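Side-chain contacts in ORC1-type DNA replication protein 2 (Aeropyrum pernix, PDB 1W5T), which binds DNA and takes part in regulating DNA replication, with an ATP-binding AAA+ ATPase domain followed by a C-terminal winged-helix domain: residues 26-29 with 30-34; 69-72 with 73-76; 400-403 with 404-408. All coordinates share one frame; numbering follows the deposited sequence.

How the interactions relate
From the N terminus, the chain first meets interaction 1 at the start of helix 28-43, where Val26, two residues ahead of the helix, accepts a hydrogen bond from the adenine of the bound ATP analogue. Interaction 2 follows on helix 65-82, behind the nucleotide-binding loop, and interaction 3 lies near the end of helix 392-408. Each joins neighbouring turns of one helix and closes no wider loop; the three come in series, neither nesting nor crossing. Interactions 1 and 2 touch, Leu34 CB lying 3.7 Å from Thr72 CG2, and so pack two helices of the ATPase domain together. Interaction 3 stands apart in the winged-helix domain, its centre about 44 Å from either of the others.

Interaction 1. Residues 26-29 with 30-34; sequences VRRG and EAEAL. With ANP (phosphoaminophosphonic acid-adenylate ester), chain D.
The carboxylate arm of Glu30 folds back against Arg27, the residue at the N-cap position of helix 28-43. Its CG lies 3.6 Å from Arg27 CB, and its OE2 comes to 3.3 Å from Arg27 CA, so aliphatic carbon and backbone, not the guanidinium, take up the contact. Glu30 reaches this place with an unusual first torsion, chi1 12°, and a second bend at chi2. The two side chains slant across one another with guanidinium and carboxylate planes 51° apart; their opposite charges, Arg27 NH1 and Glu30 OE1, stay 5.0 Å apart. Arg27 NH1 instead forms a salt bridge with Glu219, while Val26 CG1 lies 3.8 Å above one face of the guanidinium, toward its rim.

This helix start borders the nucleotide pocket of the AAA+ domain. Val26 O accepts a hydrogen bond of 2.9 Å from N6 of the adenine, a contact consistent with recognition of the exocyclic amino group. One residue on, Arg27 O receives Ala31 N in the first turn of the helix, and Gly29 O receives Ala33 N. Ala31 is buried, its methyl facing Leu68, Phe71 and Thr72 of helix 65-82. On the exposed side, Arg28 and Glu32 run alongside each other in the same direction, and only the CD of the arginine approaches the carboxylate, 4.1 Å from Glu32 OE2.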
loop_
_atom_site.group_PDB
_atom_site.type_symbol
_atom_site.label_atom_id
_atom_site.label_comp_id
_atom_site.label_asym_id
_atom_site.label_seq_id
_atom_site.Cartn_x
_atom_site.Cartn_y
_atom_site.Cartn_z
ATOM N N VAL A 26 -9.232 8.311 11.426
ATOM C CA VAL A 26 -7.804 8.295 11.422
ATOM C C VAL A 26 -7.496 8.580 9.964
ATOM O O VAL A 26 -8.198 8.096 9.090
ATOM C CB VAL A 26 -7.247 6.901 11.810
ATOM C CG1 VAL A 26 -5.705 6.942 11.850
ATOM C CG2 VAL A 26 -7.828 6.413 13.165
ATOM N N ARG A 27 -6.463 9.381 9.713
ATOM C CA ARG A 27 -6.087 9.869 8.366
ATOM C C ARG A 27 -7.098 10.909 7.775
ATOM O O ARG A 27 -7.104 11.211 6.555
ATOM C CB ARG A 27 -5.758 8.693 7.414
ATOM C CG ARG A 27 -4.750 7.649 7.979
ATOM C CD ARG A 27 -3.347 8.228 8.421
ATOM N NE ARG A 27 -2.452 7.192 8.958
ATOM C CZ ARG A 27 -1.882 7.214 10.172
ATOM N NH1 ARG A 27 -2.078 8.224 11.028
ATOM N NH2 ARG A 27 -1.109 6.204 10.541
ATOM N N ARG A 28 -7.947 11.457 8.642
ATOM C CA ARG A 28 -8.944 12.398 8.198
ATOM C C ARG A 28 -8.262 13.650 7.632
ATOM O O ARG A 28 -8.614 14.108 6.533
ATOM C CB ARG A 28 -9.926 12.732 9.325
ATOM C CG ARG A 28 -10.981 13.702 8.928
ATOM C CD ARG A 28 -11.424 14.607 10.043
ATOM N NE ARG A 28 -12.180 13.877 11.039
ATOM C CZ ARG A 28 -11.790 13.463 12.257
ATOM N NH1 ARG A 28 -12.676 12.782 12.964
ATOM N NH2 ARG A 28 -10.585 13.700 12.791
ATOM N N GLY A 29 -7.271 14.174 8.349
ATOM C CA GLY A 29 -6.535 15.329 7.887
ATOM C C GLY A 29 -5.826 15.114 6.572
ATOM O O GLY A 29 -5.874 16.000 5.705
ATOM N N GLU A 30 -5.192 13.954 6.396
ATOM C CA GLU A 30 -4.547 13.672 5.137
ATOM C C GLU A 30 -5.536 13.611 3.995
ATOM O O GLU A 30 -5.228 14.076 2.916
ATOM C CB GLU A 30 -3.630 12.435 5.164
ATOM C CG GLU A 30 -3.730 11.524 6.373
ATOM C CD GLU A 30 -3.243 12.150 7.681
ATOM O OE1 GLU A 30 -2.016 12.185 7.916
ATOM O OE2 GLU A 30 -4.107 12.568 8.481
ATOM N N ALA A 31 -6.734 13.088 4.254
ATOM C CA ALA A 31 -7.789 13.045 3.244
ATOM C C ALA A 31 -8.292 14.428 2.890
ATOM O O ALA A 31 -8.587 14.687 1.735
ATOM C CB ALA A 31 -8.959 12.172 3.700
ATOM N N GLU A 32 -8.389 15.311 3.879
ATOM C CA GLU A 32 -8.796 16.699 3.623
ATOM C C GLU A 32 -7.796 17.485 2.808
ATOM O O GLU A 32 -8.195 18.270 1.954
ATOM C CB GLU A 32 -8.980 17.442 4.905
ATOM C CG GLU A 32 -9.769 16.649 5.896
ATOM C CD GLU A 32 -11.200 17.086 5.993
ATOM O OE1 GLU A 32 -11.910 17.014 4.952
ATOM O OE2 GLU A 32 -11.606 17.457 7.131
ATOM N N ALA A 33 -6.511 17.254 3.081
ATOM C CA ALA A 33 -5.423 17.958 2.429
ATOM C C ALA A 33 -5.375 17.601 0.975
ATOM O O ALA A 33 -5.219 18.490 0.149
ATOM C CB ALA A 33 -4.058 17.637 3.093
ATOM N N LEU A 34 -5.514 16.301 0.685
ATOM C CA LEU A 34 -5.547 15.777 -0.664
ATOM C C LEU A 34 -6.777 16.267 -1.390
ATOM O O LEU A 34 -6.705 16.657 -2.542
ATOM C CB LEU A 34 -5.598 14.258 -0.644
ATOM C CG LEU A 34 -4.314 13.475 -0.772
ATOM C CD1 LEU A 34 -4.706 12.001 -0.839
ATOM C CD2 LEU A 34 -3.552 13.876 -1.995
HETATM P PG ANP D . -2.069 -3.399 0.837
HETATM O O1G ANP D . -2.396 -4.952 0.820
HETATM O O2G ANP D . -2.412 -2.810 -0.601
HETATM O O3G ANP D . -0.564 -3.081 1.234
HETATM P PB ANP D . -3.545 -1.022 1.883
HETATM O O1B ANP D . -4.007 -0.483 0.470
HETATM O O2B ANP D . -2.317 -0.188 2.359
HETATM N N3B ANP D . -3.211 -2.699 1.913
HETATM P PA ANP D . -6.280 -0.773 2.737
HETATM O O1A ANP D . -6.755 0.693 2.304
HETATM O O2A ANP D . -6.772 -1.817 1.651
HETATM O O3A ANP D . -4.691 -0.833 3.020
HETATM O "O5'" ANP D . -6.825 -1.094 4.222
HETATM C "C5'" ANP D . -6.828 -2.325 4.962
HETATM C "C4'" ANP D . -8.163 -2.365 5.713
HETATM O "O4'" ANP D . -8.181 -1.387 6.760
HETATM C "C3'" ANP D . -9.352 -1.987 4.833
HETATM O "O3'" ANP D . -10.464 -2.712 5.275
HETATM C "C2'" ANP D . -9.597 -0.510 5.113
HETATM O "O2'" ANP D . -10.915 -0.026 4.854
HETATM C "C1'" ANP D . -9.232 -0.432 6.589
HETATM N N9 ANP D . -8.637 0.863 6.897
HETATM C C8 ANP D . -7.331 1.230 6.636
HETATM N N7 ANP D . -7.072 2.499 7.039
HETATM C C5 ANP D . -8.187 2.976 7.610
HETATM C C6 ANP D . -8.716 4.215 8.268
HETATM N N6 ANP D . -7.949 5.326 8.459
HETATM N N1 ANP D . -10.015 4.253 8.672
HETATM C C2 ANP D . -10.846 3.231 8.533
HETATM N N3 ANP D . -10.499 2.061 7.940
HETATM C C4 ANP D . -9.166 1.904 7.475
#

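Interaction 2. Residues 69-72 with 73-76; sequences AKFT and VKRV
The ring of Phe71 is bordered by the side chains of Lys74 and Arg75, which meet different carbons of the ring at an oblique approach. Arg75 lies alongside the ring and points the same way: its CG rests 3.6 Å from Phe71 CE2, and its CD follows near CZ. These two carbons do the packing; the guanidinium beyond them is turned 77° from the ring plane and does not stack on it. Lys74 slants across at the CD1 side, where its NZ comes to 3.5 Å from Phe71 CD1; the bend at chi3, 82°, brings the ammonium group back to the ring after an extended start. Phe71 itself is swung out with CG opposite its own backbone N (chi1 -179°), which carries the ring along the helix toward these later residues. An alanine in place of Phe71 is likely to leave Arg75 CG and CD and the end of Lys74 without the ring they rest on, and to open a gap beside Ala31 and Leu24.

The tightly packed part comprises Phe71 with Ala69, Thr72, Val73 and Val76, all buried. Thr72 packs on Ala31 and Leu34 of helix 28-43, and its OG1 is hydrogen-bonded to Leu68 O, while Val76 CG2 lies 3.3 Å from Thr72 O. Val73 and Val76 press on Leu141 of strand 139-145, and Ala69 on Leu183 and Val185. By contrast, Lys70, Lys74 and Arg75 are partly exposed; Lys70 makes a cation-pi contact with Tyr91, and Arg75 has a long, weak ion pair with Glu78. This helix, packed on the parallel sheet by one flank and on helix 28-43 by another, is the one that follows the P-loop in AAA+ ATPases.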
loop_
_atom_site.group_PDB
_atom_site.type_symbol
_atom_site.label_atom_id
_atom_site.label_comp_id
_atom_site.label_asym_id
_atom_site.label_seq_id
_atom_site.Cartn_x
_atom_site.Cartn_y
_atom_site.Cartn_z
ATOM N N ALA A 69 -7.280 6.703 -0.722
ATOM C CA ALA A 69 -7.401 7.223 -2.072
ATOM C C ALA A 69 -8.880 7.247 -2.466
ATOM O O ALA A 69 -9.355 8.237 -3.007
ATOM C CB ALA A 69 -6.561 6.378 -3.064
ATOM N N LYS A 70 -9.615 6.171 -2.163
ATOM C CA LYS A 70 -11.004 6.128 -2.574
ATOM C C LYS A 70 -11.833 7.052 -1.745
ATOM O O LYS A 70 -12.703 7.717 -2.274
ATOM C CB LYS A 70 -11.603 4.747 -2.507
ATOM C CG LYS A 70 -11.121 3.814 -3.535
ATOM C CD LYS A 70 -11.645 2.429 -3.195
ATOM C CE LYS A 70 -11.737 1.581 -4.445
ATOM N NZ LYS A 70 -11.851 0.176 -4.021
ATOM N N PHE A 71 -11.558 7.131 -0.453
ATOM C CA PHE A 71 -12.324 8.051 0.360
ATOM C C PHE A 71 -12.147 9.491 -0.126
ATOM O O PHE A 71 -13.112 10.228 -0.159
ATOM C CB PHE A 71 -11.970 7.912 1.844
ATOM C CG PHE A 71 -12.750 8.833 2.738
ATOM C CD1 PHE A 71 -13.990 8.455 3.225
ATOM C CD2 PHE A 71 -12.213 10.076 3.143
ATOM C CE1 PHE A 71 -14.719 9.316 4.071
ATOM C CE2 PHE A 71 -12.914 10.925 4.021
ATOM C CZ PHE A 71 -14.186 10.561 4.452
ATOM N N THR A 72 -10.911 9.866 -0.486
ATOM C CA THR A 72 -10.572 11.232 -0.881
ATOM C C THR A 72 -11.341 11.679 -2.132
ATOM O O THR A 72 -11.895 12.798 -2.207
ATOM C CB THR A 72 -9.074 11.278 -1.166
ATOM O OG1 THR A 72 -8.385 11.192 0.074
ATOM C CG2 THR A 72 -8.679 12.613 -1.716
ATOM N N VAL A 73 -11.349 10.783 -3.115
ATOM C CA VAL A 73 -11.996 11.031 -4.368
ATOM C C VAL A 73 -13.500 11.172 -4.118
ATOM O O VAL A 73 -14.178 12.059 -4.687
ATOM C CB VAL A 73 -11.654 9.906 -5.374
ATOM C CG1 VAL A 73 -12.554 9.982 -6.589
ATOM C CG2 VAL A 73 -10.144 10.018 -5.770
ATOM N N LYS A 74 -14.004 10.329 -3.225
ATOM C CA LYS A 74 -15.392 10.419 -2.802
ATOM C C LYS A 74 -15.686 11.814 -2.247
ATOM O O LYS A 74 -16.647 12.457 -2.685
ATOM C CB LYS A 74 -15.756 9.302 -1.813
ATOM C CG LYS A 74 -17.236 9.186 -1.487
ATOM C CD LYS A 74 -17.504 8.013 -0.499
ATOM C CE LYS A 74 -17.237 8.381 1.002
ATOM N NZ LYS A 74 -17.037 7.194 1.939
ATOM N N ARG A 75 -14.842 12.299 -1.346
ATOM C CA ARG A 75 -14.969 13.680 -0.839
ATOM C C ARG A 75 -14.867 14.774 -1.890
ATOM O O ARG A 75 -15.630 15.716 -1.853
ATOM C CB ARG A 75 -13.985 13.938 0.321
ATOM C CG ARG A 75 -14.367 13.095 1.559
ATOM C CD ARG A 75 -15.634 13.569 2.249
ATOM N NE ARG A 75 -15.428 14.931 2.733
ATOM C CZ ARG A 75 -15.938 16.088 2.264
ATOM N NH1 ARG A 75 -16.815 16.154 1.255
ATOM N NH2 ARG A 75 -15.544 17.211 2.872
ATOM N N VAL A 76 -13.908 14.673 -2.805
ATOM C CA VAL A 76 -13.822 15.652 -3.885
ATOM C C VAL A 76 -15.202 15.730 -4.612
ATOM O O VAL A 76 -15.799 16.804 -4.785
ATOM C CB VAL A 76 -12.674 15.308 -4.839
ATOM C CG1 VAL A 76 -12.688 16.203 -6.065
ATOM C CG2 VAL A 76 -11.341 15.448 -4.105
#

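Interaction 3. Residues 400-403 with 404-408; sequences DNII and QAKMA
Apolar contact is carried by Ile403 and Met407, which run alongside each other in the same direction on successive turns of helix 392-408. Ile403 CG2 meets Met407 CG at 4.1 Å, and the sulfur lies about as far from the same methyl. Because CG2 of Ile403 stands opposite its backbone N, it extends toward the following turn, whereas the ethyl branch goes the other way. Ile403 is buried and also packs on Ile308 and Leu311 of helix 308-322.

A mixed contact joins Ile402 and Lys406. The lysine chain bends at chi2 (-119°) and again at chi4 (41°), which turns NZ back until it is 3.3 Å from Ile402 CG2. Lys406 NZ has its polar partners outside the pair: a hydrogen bond to Glu304 O and a weak one to Leu306 O.

Among the polar side chains, Asn401 and Gln404 point the same way with their amide planes 58° apart, Asn401 OD1 standing 3.1 Å from Gln404 NE2. Asp400 turns to Arg315, with which it forms a salt bridge. Regular backbone bonds underlie all of this: Gln404 N to Asp400 O, Ala405 N to Asn401 O, Lys406 N to Ile402 O and Met407 N to Ile403 O, each 3.0 Å long.

The chemistry thus divides the helix: isoleucines and the anchored ends of Asp400 and Lys406 fasten it to helices 300-304 and 308-322 of the winged-helix region, while the amides of Asn401 and Gln404 lie on an exposed flank suited to solvent.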
loop_
_atom_site.group_PDB
_atom_site.type_symbol
_atom_site.label_atom_id
_atom_site.label_comp_id
_atom_site.label_asym_id
_atom_site.label_seq_id
_atom_site.Cartn_x
_atom_site.Cartn_y
_atom_site.Cartn_z
ATOM N N ASP A 400 16.101 -19.749 3.326
ATOM C CA ASP A 400 16.945 -20.914 3.020
ATOM C C ASP A 400 16.651 -21.512 1.640
ATOM O O ASP A 400 17.597 -21.748 0.870
ATOM C CB ASP A 400 16.857 -22.013 4.078
ATOM C CG ASP A 400 17.608 -21.666 5.344
ATOM O OD1 ASP A 400 18.663 -20.997 5.255
ATOM O OD2 ASP A 400 17.210 -22.018 6.476
ATOM N N ASN A 401 15.362 -21.734 1.342
ATOM C CA ASN A 401 14.924 -22.309 0.063
ATOM C C ASN A 401 15.313 -21.424 -1.134
ATOM O O ASN A 401 15.615 -21.912 -2.208
ATOM C CB ASN A 401 13.414 -22.665 0.053
ATOM C CG ASN A 401 13.004 -23.679 1.185
ATOM O OD1 ASN A 401 13.845 -24.409 1.743
ATOM N ND2 ASN A 401 11.699 -23.702 1.523
ATOM N N ILE A 402 15.349 -20.122 -0.924
ATOM C CA ILE A 402 15.652 -19.199 -1.998
ATOM C C ILE A 402 17.146 -19.241 -2.256
ATOM O O ILE A 402 17.588 -19.186 -3.416
ATOM C CB ILE A 402 15.131 -17.789 -1.663
ATOM C CG1 ILE A 402 13.599 -17.835 -1.549
ATOM C CG2 ILE A 402 15.544 -16.812 -2.714
ATOM C CD1 ILE A 402 12.913 -16.523 -1.140
ATOM N N ILE A 403 17.924 -19.406 -1.201
ATOM C CA ILE A 403 19.353 -19.528 -1.396
ATOM C C ILE A 403 19.643 -20.820 -2.168
ATOM O O ILE A 403 20.403 -20.805 -3.140
ATOM C CB ILE A 403 20.155 -19.477 -0.075
ATOM C CG1 ILE A 403 20.015 -18.113 0.607
ATOM C CG2 ILE A 403 21.619 -19.760 -0.352
ATOM C CD1 ILE A 403 20.188 -18.190 2.136
ATOM N N GLN A 404 19.029 -21.917 -1.742
ATOM C CA GLN A 404 19.178 -23.199 -2.438
ATOM C C GLN A 404 18.842 -23.045 -3.945
ATOM O O GLN A 404 19.647 -23.420 -4.794
ATOM C CB GLN A 404 18.275 -24.285 -1.819
ATOM C CG GLN A 404 18.712 -24.883 -0.459
ATOM C CD GLN A 404 17.633 -25.841 0.102
ATOM O OE1 GLN A 404 17.662 -27.050 -0.172
ATOM N NE2 GLN A 404 16.675 -25.296 0.859
ATOM N N ALA A 405 17.680 -22.468 -4.256
ATOM C CA ALA A 405 17.240 -22.284 -5.641
ATOM C C ALA A 405 18.190 -21.429 -6.492
ATOM O O ALA A 405 18.451 -21.803 -7.643
ATOM C CB ALA A 405 15.812 -21.729 -5.715
ATOM N N LYS A 406 18.678 -20.304 -5.941
ATOM C CA LYS A 406 19.641 -19.451 -6.638
ATOM C C LYS A 406 20.975 -20.169 -6.903
ATOM O O LYS A 406 21.541 -20.031 -7.985
ATOM C CB LYS A 406 19.910 -18.134 -5.886
ATOM C CG LYS A 406 18.724 -17.180 -5.736
ATOM C CD LYS A 406 18.998 -15.858 -6.389
ATOM C CE LYS A 406 17.729 -15.102 -6.518
ATOM N NZ LYS A 406 16.964 -15.322 -5.245
ATOM N N MET A 407 21.463 -20.923 -5.927
ATOM C CA MET A 407 22.701 -21.676 -6.094
ATOM C C MET A 407 22.611 -22.721 -7.204
ATOM O O MET A 407 23.467 -22.753 -8.091
ATOM C CB MET A 407 23.154 -22.312 -4.784
ATOM C CG MET A 407 23.495 -21.266 -3.725
ATOM S SD MET A 407 24.594 -21.861 -2.439
ATOM C CE MET A 407 25.995 -22.282 -3.439
ATOM N N ALA A 408 21.541 -23.523 -7.167
ATOM C CA ALA A 408 21.284 -24.585 -8.143
ATOM C C ALA A 408 21.315 -24.015 -9.564
ATOM O O ALA A 408 21.747 -24.676 -10.533
ATOM C CB ALA A 408 19.937 -25.253 -7.876
#